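Local structure of N-acetylglucosamine 2-epimerase (Xylella fastidiosa, 3GT5) at residues Ala116-Lys127 and His177-Ala188. The protein probably interconverts sugar epimers as a member of the N-acylglucosamine 2-epimerase family of isomerases. Sequence-based numbering, arbitrary orientation.
Sequences AFVMLAYSCGLK and HMCEAMLAAYEA
Ala116, Leu120, Ser123 and Lys127 of helix 116-127 run beside Met178, Ala181, Ala185 and Ala188 of helix 177-188, the two axes nearly parallel (18°) and only 8.3 Å apart. Alanines make this closeness possible: Ala181 CB lies 3.2 Å from Ala116 O, and Ala188 CB rests on Ser123 O at 3.4 Å. Ser123 enters as a knob into the hole formed by Ala181, Ala184, Ala185 and Ala188. Its OG, beside its own backbone N (chi1 -62°), donates to Met119 O at 2.9 Å from above the carbonyl plane, while Ser123 N approaches that oxygen from the other face. Leu120 CD1 packs on Ala184 CB at 3.5 Å; on the other flank, Met119 CE meets Met182 CE as the two chains cross at about a right angle. Toward the N-terminal ends, Phe117 leans obliquely over one face of the His177 imidazole, CE2 lying 3.5 Å from His177 CG. Glu180 OE1 takes the N-H of His177 ND1 at 2.7 Å, almost in the ring plane, which fixes the ring's rotation; Glu180 OE2 is hydrogen-bonded to Tyr377. At the far end Lys127, extended beyond CG, passes Ala188 and closes a salt bridge from NZ to Glu187 OE1 (2.8 Å); Glu187 OE2 is hydrogen-bonded to Tyr263. Helices 51-68 and 247-263 flank the pair while 133-147 and 192-211 pack against it, as expected for neighbouring inner helices of this family's (alpha/alpha)6 barrel. Polar pairs thus stand at both ends of an alanine-serine seam, and bonds to both carboxylate oxygens hold each glutamate in orientation.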
loop_
_atom_site.group_PDB
_atom_site.type_symbol
_atom_site.label_atom_id
_atom_site.label_comp_id
_atom_site.label_asym_id
_atom_site.label_seq_id
_atom_site.Cartn_x
_atom_site.Cartn_y
_atom_site.Cartn_z
ATOM N N ALA A 116 -0.904 -10.140 3.079
ATOM C CA ALA A 116 -0.518 -9.472 1.830
ATOM C C ALA A 116 0.856 -8.816 2.051
ATOM O O ALA A 116 1.792 -9.005 1.240
ATOM C CB ALA A 116 -1.535 -8.445 1.441
ATOM N N PHE A 117 0.969 -8.097 3.160
ATOM C CA PHE A 117 2.228 -7.433 3.523
ATOM C C PHE A 117 3.373 -8.375 3.834
ATOM O O PHE A 117 4.490 -8.151 3.413
ATOM C CB PHE A 117 2.025 -6.266 4.478
ATOM C CG PHE A 117 1.522 -5.063 3.769
ATOM C CD1 PHE A 117 2.405 -4.241 3.039
ATOM C CD2 PHE A 117 0.145 -4.798 3.633
ATOM C CE1 PHE A 117 1.946 -3.198 2.284
ATOM C CE2 PHE A 117 -0.303 -3.713 2.857
ATOM C CZ PHE A 117 0.590 -2.924 2.177
ATOM N N VAL A 118 3.080 -9.488 4.467
ATOM C CA VAL A 118 4.078 -10.540 4.642
ATOM C C VAL A 118 4.555 -11.093 3.299
ATOM O O VAL A 118 5.785 -11.218 3.082
ATOM C CB VAL A 118 3.499 -11.640 5.549
ATOM C CG1 VAL A 118 4.392 -12.931 5.496
ATOM C CG2 VAL A 118 3.338 -11.134 7.054
ATOM N N MET A 119 3.617 -11.395 2.371
ATOM C CA MET A 119 3.958 -11.869 0.996
ATOM C C MET A 119 4.841 -10.847 0.267
ATOM O O MET A 119 5.858 -11.192 -0.353
ATOM C CB MET A 119 2.728 -12.248 0.172
ATOM C CG MET A 119 3.067 -12.776 -1.202
ATOM S SD MET A 119 3.991 -14.428 -1.213
ATOM C CE MET A 119 2.547 -15.532 -1.426
ATOM N N LEU A 120 4.493 -9.574 0.397
ATOM C CA LEU A 120 5.288 -8.520 -0.187
ATOM C C LEU A 120 6.696 -8.474 0.425
ATOM O O LEU A 120 7.690 -8.372 -0.343
ATOM C CB LEU A 120 4.588 -7.167 0.002
ATOM C CG LEU A 120 5.327 -5.974 -0.615
ATOM C CD1 LEU A 120 5.376 -6.078 -2.158
ATOM C CD2 LEU A 120 4.688 -4.629 -0.194
ATOM N N ALA A 121 6.805 -8.569 1.756
ATOM C CA ALA A 121 8.125 -8.530 2.414
ATOM C C ALA A 121 8.984 -9.728 1.928
ATOM O O ALA A 121 10.195 -9.604 1.653
ATOM C CB ALA A 121 8.011 -8.532 3.943
ATOM N N TYR A 122 8.381 -10.904 1.857
ATOM C CA TYR A 122 9.153 -12.088 1.416
ATOM C C TYR A 122 9.566 -11.963 -0.058
ATOM O O TYR A 122 10.686 -12.385 -0.426
ATOM C CB TYR A 122 8.355 -13.379 1.651
ATOM C CG TYR A 122 8.132 -13.765 3.105
ATOM C CD1 TYR A 122 8.984 -13.337 4.145
ATOM C CD2 TYR A 122 7.085 -14.625 3.458
ATOM C CE1 TYR A 122 8.758 -13.682 5.465
ATOM C CE2 TYR A 122 6.895 -15.020 4.791
ATOM C CZ TYR A 122 7.742 -14.556 5.784
ATOM O OH TYR A 122 7.542 -14.916 7.099
ATOM N N SER A 123 8.700 -11.389 -0.903
ATOM C CA SER A 123 9.031 -11.189 -2.333
ATOM C C SER A 123 10.213 -10.216 -2.455
ATOM O O SER A 123 11.148 -10.451 -3.238
ATOM C CB SER A 123 7.836 -10.631 -3.098
ATOM O OG SER A 123 6.813 -11.563 -3.016
ATOM N N CYS A 124 10.178 -9.162 -1.644
ATOM C CA CYS A 124 11.323 -8.252 -1.550
ATOM C C CYS A 124 12.602 -8.974 -1.112
ATOM O O CYS A 124 13.680 -8.718 -1.698
ATOM C CB CYS A 124 11.046 -7.101 -0.597
ATOM S SG CYS A 124 9.866 -5.929 -1.258
ATOM N N GLY A 125 12.502 -9.859 -0.120
ATOM C CA GLY A 125 13.633 -10.669 0.318
ATOM C C GLY A 125 14.250 -11.482 -0.812
ATOM O O GLY A 125 15.494 -11.536 -0.939
ATOM N N LEU A 126 13.421 -12.129 -1.635
ATOM C CA LEU A 126 13.945 -12.893 -2.770
ATOM C C LEU A 126 14.596 -11.963 -3.815
ATOM O O LEU A 126 15.654 -12.306 -4.364
ATOM C CB LEU A 126 12.826 -13.760 -3.390
ATOM C CG LEU A 126 13.190 -14.717 -4.517
ATOM C CD1 LEU A 126 14.315 -15.675 -4.067
ATOM C CD2 LEU A 126 11.967 -15.467 -4.981
ATOM N N LYS A 127 13.987 -10.797 -4.081
ATOM C CA LYS A 127 14.532 -9.838 -5.018
ATOM C C LYS A 127 15.943 -9.407 -4.665
ATOM O O LYS A 127 16.698 -9.097 -5.579
ATOM C CB LYS A 127 13.662 -8.578 -5.117
ATOM C CG LYS A 127 12.349 -8.758 -5.918
ATOM C CD LYS A 127 11.529 -7.462 -6.056
ATOM C CE LYS A 127 10.195 -7.738 -6.824
ATOM N NZ LYS A 127 9.422 -6.494 -7.044
ATOM N N HIS A 177 -4.217 -5.196 -1.780
ATOM C CA HIS A 177 -2.832 -5.385 -1.374
ATOM C C HIS A 177 -2.325 -6.757 -1.733
ATOM O O HIS A 177 -1.135 -6.905 -1.985
ATOM C CB HIS A 177 -2.612 -5.018 0.077
ATOM C CG HIS A 177 -2.737 -3.547 0.301
ATOM N ND1 HIS A 177 -1.820 -2.653 -0.213
ATOM C CD2 HIS A 177 -3.691 -2.806 0.916
ATOM C CE1 HIS A 177 -2.195 -1.423 0.101
ATOM N NE2 HIS A 177 -3.317 -1.491 0.794
ATOM N N MET A 178 -3.198 -7.763 -1.721
ATOM C CA MET A 178 -2.786 -9.099 -2.149
ATOM C C MET A 178 -2.474 -9.118 -3.658
ATOM O O MET A 178 -1.550 -9.787 -4.067
ATOM C CB MET A 178 -3.819 -10.179 -1.775
ATOM C CG MET A 178 -3.258 -11.626 -1.851
ATOM S SD MET A 178 -1.874 -11.981 -0.740
ATOM C CE MET A 178 -2.842 -12.021 0.773
ATOM N N CYS A 179 -3.214 -8.376 -4.480
ATOM C CA CYS A 179 -2.904 -8.272 -5.918
ATOM C C CYS A 179 -1.498 -7.676 -6.081
ATOM O O CYS A 179 -0.655 -8.218 -6.816
ATOM C CB CYS A 179 -3.978 -7.459 -6.662
ATOM S SG CYS A 179 -3.636 -7.079 -8.367
ATOM N N GLU A 180 -1.230 -6.587 -5.348
ATOM C CA GLU A 180 0.090 -5.966 -5.302
ATOM C C GLU A 180 1.195 -6.949 -4.884
ATOM O O GLU A 180 2.271 -6.979 -5.540
ATOM C CB GLU A 180 0.027 -4.792 -4.311
ATOM C CG GLU A 180 1.339 -4.133 -3.978
ATOM C CD GLU A 180 1.216 -3.222 -2.715
ATOM O OE1 GLU A 180 0.156 -3.276 -2.016
ATOM O OE2 GLU A 180 2.160 -2.455 -2.388
ATOM N N ALA A 181 0.941 -7.740 -3.819
ATOM C CA ALA A 181 1.914 -8.715 -3.322
ATOM C C ALA A 181 2.135 -9.822 -4.316
ATOM O O ALA A 181 3.277 -10.276 -4.466
ATOM C CB ALA A 181 1.490 -9.330 -1.950
ATOM N N MET A 182 1.069 -10.228 -5.027
ATOM C CA MET A 182 1.189 -11.288 -6.014
ATOM C C MET A 182 1.994 -10.846 -7.230
ATOM O O MET A 182 2.790 -11.635 -7.762
ATOM C CB MET A 182 -0.163 -11.877 -6.403
ATOM C CG MET A 182 -0.814 -12.700 -5.299
ATOM S SD MET A 182 0.100 -14.213 -4.748
ATOM C CE MET A 182 -1.009 -14.678 -3.356
ATOM N N LEU A 183 1.839 -9.572 -7.631
ATOM C CA LEU A 183 2.672 -9.000 -8.665
ATOM C C LEU A 183 4.149 -8.974 -8.255
ATOM O O LEU A 183 5.026 -9.363 -9.043
ATOM C CB LEU A 183 2.188 -7.607 -9.056
ATOM C CG LEU A 183 0.875 -7.520 -9.824
ATOM C CD1 LEU A 183 0.278 -6.076 -9.801
ATOM C CD2 LEU A 183 1.042 -8.049 -11.249
ATOM N N ALA A 184 4.435 -8.525 -7.031
ATOM C CA ALA A 184 5.803 -8.555 -6.493
ATOM C C ALA A 184 6.385 -9.983 -6.457
ATOM O O ALA A 184 7.565 -10.187 -6.782
ATOM C CB ALA A 184 5.837 -7.953 -5.120
ATOM N N ALA A 185 5.546 -10.956 -6.072
ATOM C CA ALA A 185 5.950 -12.371 -5.954
ATOM C C ALA A 185 6.339 -12.896 -7.342
ATOM O O ALA A 185 7.337 -13.658 -7.490
ATOM C CB ALA A 185 4.811 -13.201 -5.339
ATOM N N TYR A 186 5.540 -12.518 -8.344
ATOM C CA TYR A 186 5.824 -12.887 -9.730
ATOM C C TYR A 186 7.135 -12.273 -10.209
ATOM O O TYR A 186 7.960 -12.946 -10.833
ATOM C CB TYR A 186 4.717 -12.447 -10.665
ATOM C CG TYR A 186 5.063 -12.592 -12.132
ATOM C CD1 TYR A 186 5.153 -13.846 -12.712
ATOM C CD2 TYR A 186 5.318 -11.471 -12.939
ATOM C CE1 TYR A 186 5.486 -13.989 -14.073
ATOM C CE2 TYR A 186 5.632 -11.619 -14.299
ATOM C CZ TYR A 186 5.715 -12.875 -14.845
ATOM O OH TYR A 186 6.002 -12.997 -16.195
ATOM N N GLU A 187 7.312 -10.992 -9.911
ATOM C CA GLU A 187 8.506 -10.272 -10.346
ATOM C C GLU A 187 9.742 -10.898 -9.716
ATOM O O GLU A 187 10.791 -11.011 -10.370
ATOM C CB GLU A 187 8.397 -8.786 -9.978
ATOM C CG GLU A 187 7.389 -8.022 -10.789
ATOM C CD GLU A 187 7.143 -6.623 -10.269
ATOM O OE1 GLU A 187 7.551 -6.298 -9.127
ATOM O OE2 GLU A 187 6.518 -5.831 -11.011
ATOM N N ALA A 188 9.617 -11.353 -8.486
ATOM C CA ALA A 188 10.752 -11.946 -7.727
ATOM C C ALA A 188 11.062 -13.386 -8.122
ATOM O O ALA A 188 12.226 -13.747 -8.187
ATOM C CB ALA A 188 10.504 -11.855 -6.270
#